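Local coordinates for protein putative methylthioribose-1-phosphate isomerase (Pyrococcus horikoshii OT3, PDB 6A34) that probably catalyses the interconversion of 5-methylthioribose 1-phosphate and 5-methylthioribulose 1-phosphate, an isomerase step of the methionine salvage pathway, at residues L198-R202 with P203-G207; N228-A231 with F232-Q236; Q29-L32 with P33-K37. All blocks are in the same frame, centred on the assembly; numbering follows the deposited sequence.

Contact 1 of 3, residues L198-R202 with P203-G207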
loop_
_atom_site.group_PDB
_atom_site.type_symbol
_atom_site.label_atom_id
_atom_site.label_comp_id
_atom_site.label_asym_id
_atom_site.label_seq_id
_atom_site.Cartn_x
_atom_site.Cartn_y
_atom_site.Cartn_z
ATOM N N LEU A 198 3.790 11.688 2.790
ATOM C CA LEU A 198 3.014 10.839 3.697
ATOM C C LEU A 198 2.595 9.553 2.987
ATOM O O LEU A 198 1.761 9.603 2.072
ATOM C CB LEU A 198 1.752 11.581 4.141
ATOM C CG LEU A 198 2.008 12.882 4.882
ATOM C CD1 LEU A 198 0.669 13.572 5.196
ATOM C CD2 LEU A 198 2.821 12.623 6.144
ATOM N N ASP A 199 3.151 8.419 3.435
ATOM C CA ASP A 199 2.687 7.098 3.025
ATOM C C ASP A 199 1.281 6.929 3.600
ATOM O O ASP A 199 1.082 7.172 4.792
ATOM C CB ASP A 199 3.587 5.985 3.562
ATOM C CG ASP A 199 5.000 5.926 2.996
ATOM O OD1 ASP A 199 5.267 6.554 1.965
ATOM O OD2 ASP A 199 5.832 5.221 3.603
ATOM N N GLU A 200 0.323 6.485 2.780
ATOM C CA GLU A 200 -1.053 6.322 3.254
ATOM C C GLU A 200 -1.113 5.312 4.407
ATOM O O GLU A 200 -1.957 5.469 5.308
ATOM C CB GLU A 200 -1.996 5.977 2.100
ATOM C CG GLU A 200 -1.703 4.681 1.348
ATOM C CD GLU A 200 -2.773 4.380 0.297
ATOM O OE1 GLU A 200 -3.684 5.226 0.173
ATOM O OE2 GLU A 200 -2.726 3.292 -0.377
ATOM N N THR A 201 -0.261 4.267 4.328
ATOM C CA THR A 201 -0.028 3.239 5.358
ATOM C C THR A 201 -1.202 2.258 5.507
ATOM O O THR A 201 -1.908 2.211 6.540
ATOM C CB THR A 201 0.336 3.870 6.707
ATOM O OG1 THR A 201 1.224 4.967 6.485
ATOM C CG2 THR A 201 1.022 2.875 7.619
ATOM N N ARG A 202 -1.375 1.435 4.475
ATOM C CA ARG A 202 -2.262 0.297 4.501
ATOM C C ARG A 202 -1.721 -0.706 5.516
ATOM O O ARG A 202 -0.521 -0.724 5.771
ATOM C CB ARG A 202 -2.357 -0.362 3.116
ATOM C CG ARG A 202 -3.363 0.282 2.168
ATOM C CD ARG A 202 -4.814 0.016 2.539
ATOM N NE ARG A 202 -5.211 -1.357 2.295
ATOM C CZ ARG A 202 -6.345 -1.895 2.718
ATOM N NH1 ARG A 202 -7.119 -1.229 3.565
ATOM N NH2 ARG A 202 -6.675 -3.100 2.285
ATOM N N PRO A 203 -2.602 -1.536 6.085
ATOM C CA PRO A 203 -4.026 -1.555 5.783
ATOM C C PRO A 203 -4.899 -0.524 6.518
ATOM O O PRO A 203 -6.006 -0.224 6.060
ATOM C CB PRO A 203 -4.508 -2.938 6.242
ATOM C CG PRO A 203 -3.432 -3.434 7.181
ATOM C CD PRO A 203 -2.173 -2.831 6.614
ATOM N N VAL A 204 -4.441 -0.008 7.667
ATOM C CA VAL A 204 -5.323 0.755 8.557
ATOM C C VAL A 204 -5.483 2.208 8.049
ATOM O O VAL A 204 -6.457 2.832 8.378
ATOM C CB VAL A 204 -4.848 0.647 10.033
ATOM C CG1 VAL A 204 -5.697 1.472 10.990
ATOM C CG2 VAL A 204 -4.844 -0.795 10.527
ATOM N N LEU A 205 -4.528 2.715 7.262
ATOM C CA LEU A 205 -4.576 4.013 6.506
ATOM C C LEU A 205 -4.491 5.241 7.420
ATOM O O LEU A 205 -5.043 6.303 7.108
ATOM C CB LEU A 205 -5.821 4.090 5.608
ATOM C CG LEU A 205 -5.800 3.111 4.435
ATOM C CD1 LEU A 205 -7.215 2.824 3.966
ATOM C CD2 LEU A 205 -4.938 3.628 3.281
ATOM N N GLN A 206 -3.710 5.119 8.489
ATOM C CA GLN A 206 -3.537 6.198 9.443
ATOM C C GLN A 206 -2.735 7.334 8.822
ATOM O O GLN A 206 -2.867 8.447 9.279
ATOM C CB GLN A 206 -2.918 5.690 10.748
ATOM C CG GLN A 206 -3.866 4.746 11.476
ATOM C CD GLN A 206 -3.491 4.464 12.909
ATOM O OE1 GLN A 206 -2.317 4.373 13.268
ATOM N NE2 GLN A 206 -4.502 4.308 13.741
ATOM N N GLY A 207 -1.937 7.056 7.783
ATOM C CA GLY A 207 -1.270 8.127 7.035
ATOM C C GLY A 207 -2.276 9.052 6.356
ATOM O O GLY A 207 -2.197 10.276 6.450
HETATM O O HOH W 1 -1.571 0.126 8.683
HETATM O O HOH W 2 -2.224 2.735 9.410
#

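Contact 2 of 3, residues N228-A231 with F232-Q236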
loop_
_atom_site.group_PDB
_atom_site.type_symbol
_atom_site.label_atom_id
_atom_site.label_comp_id
_atom_site.label_asym_id
_atom_site.label_seq_id
_atom_site.Cartn_x
_atom_site.Cartn_y
_atom_site.Cartn_z
ATOM N N ASN A 228 3.378 1.798 -2.137
ATOM C CA ASN A 228 4.071 1.360 -3.321
ATOM C C ASN A 228 4.960 2.465 -3.884
ATOM O O ASN A 228 5.938 2.186 -4.549
ATOM C CB ASN A 228 3.091 0.930 -4.433
ATOM C CG ASN A 228 2.654 -0.510 -4.299
ATOM O OD1 ASN A 228 3.407 -1.347 -3.773
ATOM N ND2 ASN A 228 1.463 -0.808 -4.780
ATOM N N ALA A 229 4.586 3.723 -3.704
ATOM C CA ALA A 229 5.323 4.759 -4.405
ATOM C C ALA A 229 6.505 5.276 -3.584
ATOM O O ALA A 229 7.231 6.176 -4.041
ATOM C CB ALA A 229 4.374 5.907 -4.734
ATOM N N ALA A 230 6.688 4.819 -2.343
ATOM C CA ALA A 230 7.764 5.481 -1.537
ATOM C C ALA A 230 9.127 5.220 -2.191
ATOM O O ALA A 230 9.999 6.070 -2.199
ATOM C CB ALA A 230 7.718 5.029 -0.102
ATOM N N ALA A 231 9.294 4.034 -2.774
ATOM C CA ALA A 231 10.569 3.665 -3.385
ATOM C C ALA A 231 10.801 4.541 -4.604
ATOM O O ALA A 231 11.881 4.935 -4.882
ATOM C CB ALA A 231 10.534 2.228 -3.783
ATOM N N PHE A 232 9.710 4.845 -5.310
ATOM C CA PHE A 232 9.757 5.638 -6.507
ATOM C C PHE A 232 10.186 7.069 -6.167
ATOM O O PHE A 232 11.108 7.634 -6.759
ATOM C CB PHE A 232 8.399 5.628 -7.210
ATOM C CG PHE A 232 8.411 6.446 -8.477
ATOM C CD1 PHE A 232 8.922 5.915 -9.650
ATOM C CD2 PHE A 232 7.978 7.768 -8.470
ATOM C CE1 PHE A 232 8.936 6.662 -10.816
ATOM C CE2 PHE A 232 8.029 8.533 -9.628
ATOM C CZ PHE A 232 8.487 7.966 -10.803
ATOM N N VAL A 233 9.546 7.665 -5.171
ATOM C CA VAL A 233 9.890 9.026 -4.871
ATOM C C VAL A 233 11.324 9.104 -4.341
ATOM O O VAL A 233 11.965 10.139 -4.531
ATOM C CB VAL A 233 8.867 9.735 -3.973
ATOM C CG1 VAL A 233 7.497 9.686 -4.618
ATOM C CG2 VAL A 233 8.812 9.204 -2.563
ATOM N N MET A 234 11.806 8.035 -3.698
ATOM C CA MET A 234 13.202 7.984 -3.228
ATOM C C MET A 234 14.127 7.904 -4.445
ATOM O O MET A 234 15.095 8.667 -4.525
ATOM C CB MET A 234 13.484 6.772 -2.323
ATOM C CG MET A 234 12.810 6.837 -0.949
ATOM S SD MET A 234 13.367 5.484 0.117
ATOM C CE MET A 234 11.854 5.065 0.984
ATOM N N GLN A 235 13.795 6.982 -5.363
ATOM C CA GLN A 235 14.547 6.750 -6.588
ATOM C C GLN A 235 14.653 8.029 -7.421
ATOM O O GLN A 235 15.652 8.260 -8.026
ATOM C CB GLN A 235 13.850 5.690 -7.449
ATOM C CG GLN A 235 14.638 5.219 -8.674
ATOM C CD GLN A 235 13.698 4.558 -9.664
ATOM O OE1 GLN A 235 12.601 5.047 -9.924
ATOM N NE2 GLN A 235 14.072 3.396 -10.171
ATOM N N GLN A 236 13.592 8.836 -7.467
ATOM C CA GLN A 236 13.602 10.011 -8.340
ATOM C C GLN A 236 14.342 11.157 -7.673
ATOM O O GLN A 236 14.413 12.199 -8.274
ATOM C CB GLN A 236 12.201 10.500 -8.695
ATOM C CG GLN A 236 11.398 9.488 -9.487
ATOM C CD GLN A 236 12.088 9.205 -10.790
ATOM O OE1 GLN A 236 12.474 8.059 -11.048
ATOM N NE2 GLN A 236 12.278 10.253 -11.588
#

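Contact 3 of 3, residues Q29-L32 with P33-K37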
loop_
_atom_site.group_PDB
_atom_site.type_symbol
_atom_site.label_atom_id
_atom_site.label_comp_id
_atom_site.label_asym_id
_atom_site.label_seq_id
_atom_site.Cartn_x
_atom_site.Cartn_y
_atom_site.Cartn_z
ATOM N N GLN A 29 -11.327 10.771 17.054
ATOM C CA GLN A 29 -10.460 10.244 16.001
ATOM C C GLN A 29 -11.232 9.228 15.143
ATOM O O GLN A 29 -10.723 8.837 14.097
ATOM C CB GLN A 29 -9.181 9.660 16.615
ATOM C CG GLN A 29 -8.346 10.693 17.386
ATOM C CD GLN A 29 -6.915 10.267 17.636
ATOM O OE1 GLN A 29 -6.262 9.721 16.748
ATOM N NE2 GLN A 29 -6.416 10.511 18.847
ATOM N N ARG A 30 -12.445 8.826 15.567
ATOM C CA ARG A 30 -13.321 7.982 14.733
ATOM C C ARG A 30 -14.000 8.791 13.624
ATOM O O ARG A 30 -14.375 8.226 12.635
ATOM C CB ARG A 30 -14.427 7.305 15.541
ATOM C CG ARG A 30 -13.937 6.159 16.408
ATOM C CD ARG A 30 -14.815 6.068 17.652
ATOM N NE ARG A 30 -16.242 6.103 17.351
ATOM C CZ ARG A 30 -16.951 5.049 16.952
ATOM N NH1 ARG A 30 -16.384 3.852 16.862
ATOM N NH2 ARG A 30 -18.225 5.205 16.636
ATOM N N LEU A 31 -14.181 10.096 13.809
ATOM C CA LEU A 31 -14.902 10.907 12.829
ATOM C C LEU A 31 -13.936 11.458 11.766
ATOM O O LEU A 31 -14.370 11.872 10.702
ATOM C CB LEU A 31 -15.661 12.028 13.560
ATOM C CG LEU A 31 -16.757 11.550 14.517
ATOM C CD1 LEU A 31 -17.454 12.712 15.224
ATOM C CD2 LEU A 31 -17.783 10.672 13.797
ATOM N N LEU A 32 -12.627 11.437 12.045
ATOM C CA LEU A 32 -11.649 12.013 11.122
ATOM C C LEU A 32 -11.505 11.072 9.933
ATOM O O LEU A 32 -11.677 9.855 10.086
ATOM C CB LEU A 32 -10.306 12.230 11.833
ATOM C CG LEU A 32 -10.293 13.356 12.868
ATOM C CD1 LEU A 32 -8.979 13.381 13.628
ATOM C CD2 LEU A 32 -10.574 14.710 12.235
ATOM N N PRO A 33 -11.220 11.632 8.754
ATOM C CA PRO A 33 -10.948 13.043 8.496
ATOM C C PRO A 33 -12.147 13.864 7.990
ATOM O O PRO A 33 -12.009 15.058 7.683
ATOM C CB PRO A 33 -9.891 12.973 7.378
ATOM C CG PRO A 33 -10.348 11.774 6.566
ATOM C CD PRO A 33 -10.847 10.798 7.612
ATOM N N LYS A 34 -13.308 13.214 7.912
ATOM C CA LYS A 34 -14.563 13.801 7.427
ATOM C C LYS A 34 -14.940 15.001 8.310
ATOM O O LYS A 34 -15.175 16.110 7.811
ATOM C CB LYS A 34 -15.609 12.682 7.396
ATOM C CG LYS A 34 -16.951 13.006 6.752
ATOM C CD LYS A 34 -17.969 11.895 6.992
ATOM C CE LYS A 34 -19.046 11.794 5.933
ATOM N NZ LYS A 34 -19.960 12.960 5.953
ATOM N N GLU A 35 -14.933 14.786 9.629
ATOM C CA GLU A 35 -15.401 15.762 10.620
ATOM C C GLU A 35 -14.408 15.841 11.783
ATOM O O GLU A 35 -13.957 14.810 12.298
ATOM C CB GLU A 35 -16.768 15.359 11.174
ATOM C CG GLU A 35 -17.370 16.378 12.130
ATOM C CD GLU A 35 -18.641 15.928 12.848
ATOM O OE1 GLU A 35 -19.124 14.827 12.538
ATOM O OE2 GLU A 35 -19.138 16.683 13.725
ATOM N N PHE A 36 -14.129 17.079 12.210
ATOM C CA PHE A 36 -13.318 17.419 13.375
ATOM C C PHE A 36 -14.233 17.811 14.548
ATOM O O PHE A 36 -14.851 18.853 14.516
ATOM C CB PHE A 36 -12.373 18.567 13.008
ATOM C CG PHE A 36 -11.483 19.051 14.122
ATOM C CD1 PHE A 36 -11.048 18.193 15.122
ATOM C CD2 PHE A 36 -11.063 20.370 14.167
ATOM C CE1 PHE A 36 -10.217 18.646 16.137
ATOM C CE2 PHE A 36 -10.236 20.819 15.186
ATOM C CZ PHE A 36 -9.799 19.951 16.159
ATOM N N LYS A 37 -14.244 17.000 15.610
ATOM C CA LYS A 37 -15.118 17.202 16.740
ATOM C C LYS A 37 -14.430 16.789 18.043
ATOM O O LYS A 37 -13.816 15.715 18.140
ATOM C CB LYS A 37 -16.390 16.374 16.589
ATOM C CG LYS A 37 -17.523 16.760 17.529
ATOM C CD LYS A 37 -18.775 15.959 17.263
ATOM C CE LYS A 37 -19.844 16.130 18.318
ATOM N NZ LYS A 37 -21.127 16.536 17.695
#

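Contact 1 of 3, residues L198-R202 with P203-G207
Thr201 and Leu205 meet across a cis-proline turn that carries strand 193-199 into helix 206-217, the first half of a beta-alpha-beta unit in the Rossmann-like domain. Leu205 N donates to Thr201 O at 2.8 Å, from above the carbonyl plane. Beside it Glu200 O accepts a weak bond from Gly207 N; a CB on that glycine would come too near Asp199 O and Glu200 O, which probably favours a residue without one. The tight packing lies round Arg202. Bent at chi2 (-72°) and chi3, it curls back so that Pro203 CB sits 4.0 Å above the guanidinium plane, over its centre. Leu205 CD2 touches both Arg202 CD and Glu200 OE1, 3.7 Å from each. Glu200 OE2 pairs with Arg202 NE of the second subunit, and Arg202 NE with Glu200 OE2 of that subunit. On the looser side, where Val204 and Gln206 are partly exposed, water does the bridging: one joins Thr201 O to Val204 N, another Thr201 O to Gln206 N. Gln206 is predicted to bind substrate and lies close to Cys167. Thr201 is itself pinned by its hydroxyl, OG1 donating to Asp199 O at 2.8 Å from well above the carbonyl plane.

Contact 2 of 3, residues N228-A231 with F232-Q236
Met234 lies along Ala230 one turn further down the short helix 230-235, its CE 4.3 Å from Ala230 CB. Its CG is beside the backbone N (chi1 -70°), which sets it against the preceding turn, 3.2 Å from Ala230 O, and the bend at chi3 leads CE back over the alanine. The other first-shell contacts are side-chain carbons resting on carbonyl oxygens: Val233 CG2 is 3.4 Å from Ala230 O, and Phe232 CB reaches Ala229 O at the same distance. Three i to i+4 backbone bonds hold these groups in place: Val233 N to Ala229 O, Met234 N to Ala230 O and Gln235 N to Ala231 O. With Met234 cut back to an alanine, Leu264 and Leu267 would probably lose the arm that packs on them, and Ala230 CB its methyl neighbour. Further out, the second subunit takes hold of both ends, Asn228 ND2 bonding to its Arg202 O and Gln235 NE2 to its Val325 O, with its Tyr319 against Phe232 and Val233. The helix lies on the connection from strand 222-225 to strand 241-244 of the Rossmann-like sheet; Ala230, Ala231 and Met234 pack on helix 261-270, while Ala230 and Val233 also meet strands 161-165 and 193-199.

Contact 3 of 3, residues Q29-L32 with P33-K37
Leu31 and Glu35 meet across a type VIa-like cis-proline turn over Leu31-Lys34, in the loop between strands 23-27 and 38-41. The cis bond before Pro33 reverses the chain and brings Leu32 CB to 3.5 Å from Pro33 CA, tighter than an ordinary carbon contact.

Among the polar contacts, one backbone bond spans the turn: Glu35 N donates to Leu31 O at 3.2 Å. The N-H points almost straight at the oxygen (165°), though the donor stands well above the carbonyl plane. Gln29 points away from this turn; its OE1 bonds to Arg57, predicted to bind substrate, and its NE2 to Leu172 O.

The van der Waals contacts fall on two sides. On the buried one, Leu32 has CG beside its backbone N (chi1 -71°), which directs CD2 back across the returning part of the loop, 3.4 Å from Glu35 O and, in an apolar contact, 4.3 Å from Phe36 CB. Leu32 and Pro33 also rest on Trp213 of helix 206-217, and the Phe36 ring meets Trp213 edge-to-face, so this side of the loop lies against that helix. Ile312 of the second subunit packs on Pro33.

On the exposed side, long chains supply the contact by their carbons. Leu31 and Glu35 run alongside each other in the same direction, with Leu31 CD1 3.8 Å from Glu35 OE1, a methyl approaching a carboxylate. Lys37 crosses the leucine at an angle in an apolar contact, and both its CB and its CD come to 4.1 Å from Leu31 CD1.

How the contacts relate
Following the chain from the N terminus, contact 3 comes first and closes the loop between strands 23-27 and 38-41. Contact 1 then turns strand 193-199 into helix 206-217, and contact 2 forms the first turns of helix 230-235, after strand 222-225. The three follow in series; none nests in or crosses another. Contacts 1 and 2 touch where Asp199 OD1 meets Ala230 CB, and both also reach the second subunit. Contact 3 touches neither, but it lies on helix 206-217, whose start belongs to contact 1, tying the N-terminal part to the Rossmann-like domain.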